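Long-range contact in SmhA (Serratia marcescens, PDB 7A27), which is the A component of Smh, a tripartite alpha-pore-forming toxin, here in its soluble form: residues A[126-140]-A[288-302]. Sequence-based numbering, arbitrary orientation.
Sequences AQAVHTQLQAKREML and VDTYVLTEQRMALLP
Glu295 reaches across to Arg137 and His130. The bond to CB points neither at nor away from helix 126-140, and the tip comes nearer; with CG anti to the backbone N (chi1 -175°), Glu295 CG comes to 4.0 Å from Gln134 CA. A bend at chi2 (-88°) then lets the two oxygens serve different partners. Glu295 OE1 forms a salt bridge with Arg137 NH1 at 2.9 Å, the guanidinium meeting it from above the carboxylate plane. Glu295 OE2 takes a weak, bent bond from His130 NE2 (2.8 Å, N-H...O angle 118°) and lies near Gln134 CG. The glutamate is a knob in the hole made by His130, Leu133, Gln134 and Arg137, joining helix 104-155 to helix 272-299, the two segments running roughly antiparallel, in the long helical bundle of this toxin component. Arg137 reaches over in an extended chain, Val292 CG1 lying against one guanidinium face; Arg137 NE makes a second salt bridge, to Glu141. Toward helices 14-37 and 48-96 the contact turns apolar: Leu140 CD1 sits over the Tyr291 ring in a CH-pi contact, 3.8 Å from its centroid, while Leu133 splits its methyls, CD1 packing on Met298 CG (3.6 Å) and CD2 on Tyr291 CZ (3.7 Å). Farther along, Pro302 CG packs 4.0 Å from Ala126 CB.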
# COMPACT_ATOMS: atom_id res chain seq x y z
N ALA A 126 -11.26 -2.11 12.10
CA ALA A 126 -9.94 -2.42 11.54
C ALA A 126 -9.78 -3.94 11.47
O ALA A 126 -9.33 -4.43 10.42
CB ALA A 126 -8.87 -1.79 12.39
N GLN A 127 -10.17 -4.68 12.51
CA GLN A 127 -10.04 -6.15 12.47
C GLN A 127 -10.77 -6.68 11.23
O GLN A 127 -10.18 -7.51 10.52
CB GLN A 127 -10.62 -6.84 13.71
CG GLN A 127 -10.16 -8.29 13.85
CD GLN A 127 -8.68 -8.38 14.17
OE1 GLN A 127 -8.19 -7.82 15.14
NE2 GLN A 127 -7.97 -9.11 13.33
N ALA A 128 -11.98 -6.19 10.96
CA ALA A 128 -12.82 -6.63 9.83
C ALA A 128 -12.06 -6.48 8.51
O ALA A 128 -12.10 -7.41 7.68
CB ALA A 128 -14.12 -5.86 9.80
N VAL A 129 -11.40 -5.35 8.33
CA VAL A 129 -10.61 -5.05 7.10
C VAL A 129 -9.41 -5.99 7.04
O VAL A 129 -9.13 -6.51 5.94
CB VAL A 129 -10.19 -3.57 7.05
CG1 VAL A 129 -9.16 -3.33 5.97
CG2 VAL A 129 -11.38 -2.65 6.86
N HIS A 130 -8.69 -6.19 8.15
CA HIS A 130 -7.50 -7.08 8.18
C HIS A 130 -7.90 -8.51 7.80
O HIS A 130 -7.15 -9.16 7.08
CB HIS A 130 -6.81 -7.08 9.54
CG HIS A 130 -5.63 -7.99 9.56
ND1 HIS A 130 -5.68 -9.27 10.09
CD2 HIS A 130 -4.39 -7.85 9.04
CE1 HIS A 130 -4.51 -9.84 9.96
NE2 HIS A 130 -3.70 -8.99 9.32
N THR A 131 -9.04 -8.99 8.30
CA THR A 131 -9.50 -10.36 8.04
C THR A 131 -9.72 -10.54 6.53
O THR A 131 -9.40 -11.63 6.03
CB THR A 131 -10.70 -10.72 8.91
OG1 THR A 131 -10.32 -10.53 10.28
CG2 THR A 131 -11.15 -12.15 8.70
N GLN A 132 -10.22 -9.51 5.83
CA GLN A 132 -10.43 -9.58 4.35
C GLN A 132 -9.06 -9.63 3.65
O GLN A 132 -8.90 -10.42 2.72
CB GLN A 132 -11.28 -8.42 3.83
CG GLN A 132 -12.77 -8.66 3.91
CD GLN A 132 -13.55 -7.47 3.38
OE1 GLN A 132 -13.02 -6.58 2.71
NE2 GLN A 132 -14.86 -7.47 3.64
N LEU A 133 -8.10 -8.80 4.07
CA LEU A 133 -6.74 -8.76 3.47
C LEU A 133 -6.06 -10.13 3.65
O LEU A 133 -5.42 -10.61 2.71
CB LEU A 133 -5.94 -7.64 4.13
CG LEU A 133 -6.29 -6.23 3.67
CD1 LEU A 133 -5.60 -5.19 4.52
CD2 LEU A 133 -5.90 -6.05 2.22
N GLN A 134 -6.22 -10.72 4.83
CA GLN A 134 -5.63 -12.03 5.21
C GLN A 134 -6.19 -13.12 4.28
O GLN A 134 -5.41 -13.96 3.82
CB GLN A 134 -5.93 -12.30 6.68
CG GLN A 134 -5.05 -13.36 7.31
CD GLN A 134 -5.40 -13.53 8.77
OE1 GLN A 134 -4.76 -12.96 9.65
NE2 GLN A 134 -6.48 -14.25 9.03
N ALA A 135 -7.50 -13.08 4.01
CA ALA A 135 -8.22 -14.02 3.13
C ALA A 135 -7.65 -13.94 1.70
O ALA A 135 -7.36 -14.99 1.11
CB ALA A 135 -9.69 -13.73 3.15
N LYS A 136 -7.52 -12.73 1.16
CA LYS A 136 -6.96 -12.52 -0.19
C LYS A 136 -5.53 -13.04 -0.21
O LYS A 136 -5.19 -13.78 -1.14
CB LYS A 136 -7.01 -11.04 -0.59
CG LYS A 136 -8.35 -10.52 -1.08
CD LYS A 136 -8.81 -11.28 -2.34
CE LYS A 136 -9.94 -10.64 -3.12
NZ LYS A 136 -11.22 -10.54 -2.38
N ARG A 137 -4.71 -12.68 0.77
CA ARG A 137 -3.30 -13.15 0.81
C ARG A 137 -3.27 -14.67 0.62
O ARG A 137 -2.53 -15.15 -0.25
CB ARG A 137 -2.63 -12.74 2.12
CG ARG A 137 -1.24 -13.30 2.28
CD ARG A 137 -0.65 -13.00 3.64
NE ARG A 137 0.59 -13.75 3.82
CZ ARG A 137 1.40 -13.63 4.86
NH1 ARG A 137 1.13 -12.75 5.81
NH2 ARG A 137 2.49 -14.37 4.92
N GLU A 138 -4.10 -15.39 1.38
CA GLU A 138 -4.14 -16.88 1.41
C GLU A 138 -4.58 -17.44 0.05
O GLU A 138 -4.32 -18.63 -0.18
CB GLU A 138 -4.99 -17.37 2.58
CG GLU A 138 -4.29 -17.15 3.92
CD GLU A 138 -5.16 -17.23 5.17
OE1 GLU A 138 -6.27 -17.79 5.07
OE2 GLU A 138 -4.73 -16.71 6.25
N MET A 139 -5.20 -16.63 -0.82
CA MET A 139 -5.64 -17.07 -2.18
C MET A 139 -4.61 -16.62 -3.22
O MET A 139 -4.38 -17.37 -4.19
CB MET A 139 -7.03 -16.55 -2.56
CG MET A 139 -7.01 -15.21 -3.28
SD MET A 139 -8.08 -15.05 -4.76
CE MET A 139 -6.93 -15.23 -6.13
N LEU A 140 -3.97 -15.46 -3.02
CA LEU A 140 -2.94 -14.90 -3.95
C LEU A 140 -1.64 -15.71 -3.91
O LEU A 140 -1.08 -15.92 -4.99
CB LEU A 140 -2.67 -13.44 -3.58
CG LEU A 140 -3.73 -12.43 -4.02
CD1 LEU A 140 -3.49 -11.08 -3.38
CD2 LEU A 140 -3.73 -12.29 -5.53
N VAL A 288 1.70 -9.00 -5.53
CA VAL A 288 1.51 -9.98 -4.42
C VAL A 288 2.46 -9.68 -3.27
O VAL A 288 2.03 -9.82 -2.12
CB VAL A 288 1.68 -11.43 -4.92
CG1 VAL A 288 1.65 -12.42 -3.78
CG2 VAL A 288 0.60 -11.77 -5.94
N ASP A 289 3.71 -9.33 -3.53
CA ASP A 289 4.69 -9.03 -2.45
C ASP A 289 4.17 -7.83 -1.65
O ASP A 289 4.14 -7.94 -0.40
CB ASP A 289 6.11 -8.73 -2.98
CG ASP A 289 6.92 -9.93 -3.43
OD1 ASP A 289 6.54 -11.08 -3.10
OD2 ASP A 289 7.95 -9.69 -4.11
N THR A 290 3.76 -6.74 -2.30
CA THR A 290 3.35 -5.52 -1.55
C THR A 290 1.95 -5.75 -0.98
O THR A 290 1.63 -5.08 0.03
CB THR A 290 3.57 -4.22 -2.33
OG1 THR A 290 2.50 -4.05 -3.24
CG2 THR A 290 4.91 -4.19 -3.03
N TYR A 291 1.15 -6.67 -1.53
CA TYR A 291 -0.16 -7.01 -0.92
C TYR A 291 0.13 -7.62 0.45
O TYR A 291 -0.50 -7.24 1.44
CB TYR A 291 -0.97 -7.98 -1.77
CG TYR A 291 -2.45 -7.99 -1.45
CD1 TYR A 291 -2.95 -8.65 -0.35
CD2 TYR A 291 -3.34 -7.32 -2.27
CE1 TYR A 291 -4.31 -8.66 -0.07
CE2 TYR A 291 -4.70 -7.30 -1.99
CZ TYR A 291 -5.18 -7.98 -0.89
OH TYR A 291 -6.53 -7.96 -0.67
N VAL A 292 1.10 -8.53 0.50
CA VAL A 292 1.51 -9.23 1.74
C VAL A 292 1.99 -8.18 2.77
O VAL A 292 1.62 -8.30 3.96
CB VAL A 292 2.58 -10.30 1.45
CG1 VAL A 292 3.19 -10.83 2.73
CG2 VAL A 292 2.02 -11.46 0.65
N LEU A 293 2.79 -7.20 2.34
CA LEU A 293 3.31 -6.16 3.26
C LEU A 293 2.14 -5.30 3.74
O LEU A 293 2.16 -4.88 4.90
CB LEU A 293 4.38 -5.30 2.58
CG LEU A 293 5.74 -5.98 2.38
CD1 LEU A 293 6.75 -4.96 1.87
CD2 LEU A 293 6.27 -6.60 3.66
N THR A 294 1.13 -5.07 2.88
CA THR A 294 -0.06 -4.27 3.25
C THR A 294 -0.77 -5.03 4.37
O THR A 294 -0.94 -4.44 5.42
CB THR A 294 -0.90 -3.94 2.01
OG1 THR A 294 -0.07 -3.20 1.12
CG2 THR A 294 -2.14 -3.12 2.32
N GLU A 295 -1.04 -6.33 4.17
CA GLU A 295 -1.69 -7.21 5.17
C GLU A 295 -0.93 -7.16 6.49
O GLU A 295 -1.59 -7.06 7.52
CB GLU A 295 -1.74 -8.64 4.64
CG GLU A 295 -2.49 -9.62 5.54
CD GLU A 295 -1.70 -10.31 6.64
OE1 GLU A 295 -0.47 -10.41 6.52
OE2 GLU A 295 -2.31 -10.77 7.62
N GLN A 296 0.41 -7.22 6.46
CA GLN A 296 1.27 -7.30 7.67
C GLN A 296 1.24 -5.98 8.46
O GLN A 296 1.19 -6.06 9.70
CB GLN A 296 2.70 -7.71 7.32
CG GLN A 296 2.85 -9.22 7.13
CD GLN A 296 4.15 -9.63 6.48
OE1 GLN A 296 5.00 -8.81 6.15
NE2 GLN A 296 4.31 -10.93 6.27
N ARG A 297 1.28 -4.83 7.80
CA ARG A 297 1.24 -3.51 8.51
C ARG A 297 -0.15 -3.31 9.11
O ARG A 297 -0.23 -2.73 10.19
CB ARG A 297 1.56 -2.34 7.58
CG ARG A 297 2.92 -2.45 6.90
CD ARG A 297 4.12 -2.44 7.84
NE ARG A 297 5.25 -3.04 7.11
CZ ARG A 297 5.92 -2.46 6.10
NH1 ARG A 297 5.59 -1.23 5.66
NH2 ARG A 297 6.92 -3.12 5.54
N MET A 298 -1.18 -3.80 8.43
CA MET A 298 -2.60 -3.69 8.82
C MET A 298 -2.88 -4.61 10.02
O MET A 298 -3.79 -4.29 10.79
CB MET A 298 -3.48 -4.12 7.65
CG MET A 298 -4.96 -3.88 7.85
SD MET A 298 -5.52 -2.20 8.11
CE MET A 298 -4.40 -1.42 6.97
N ALA A 299 -2.12 -5.69 10.19
CA ALA A 299 -2.30 -6.67 11.29
C ALA A 299 -2.14 -5.98 12.65
O ALA A 299 -2.81 -6.38 13.61
CB ALA A 299 -1.31 -7.78 11.16
N LEU A 300 -1.32 -4.94 12.74
CA LEU A 300 -0.99 -4.26 14.03
C LEU A 300 -2.01 -3.15 14.35
O LEU A 300 -2.03 -2.70 15.52
CB LEU A 300 0.42 -3.68 13.96
CG LEU A 300 1.56 -4.54 13.40
CD1 LEU A 300 2.80 -3.67 13.22
CD2 LEU A 300 1.85 -5.76 14.27
N LEU A 301 -2.84 -2.73 13.38
CA LEU A 301 -3.74 -1.56 13.54
C LEU A 301 -4.84 -1.83 14.59
O LEU A 301 -5.07 -0.97 15.44
CB LEU A 301 -4.34 -1.18 12.19
CG LEU A 301 -5.17 0.10 12.18
CD1 LEU A 301 -4.38 1.30 12.65
CD2 LEU A 301 -5.73 0.36 10.81
N PRO A 302 -5.56 -2.98 14.56
CA PRO A 302 -6.58 -3.25 15.57
C PRO A 302 -6.02 -3.13 17.00
O PRO A 302 -6.61 -2.46 17.82
CB PRO A 302 -7.00 -4.70 15.23
CG PRO A 302 -6.70 -4.86 13.77
CD PRO A 302 -5.43 -4.07 13.60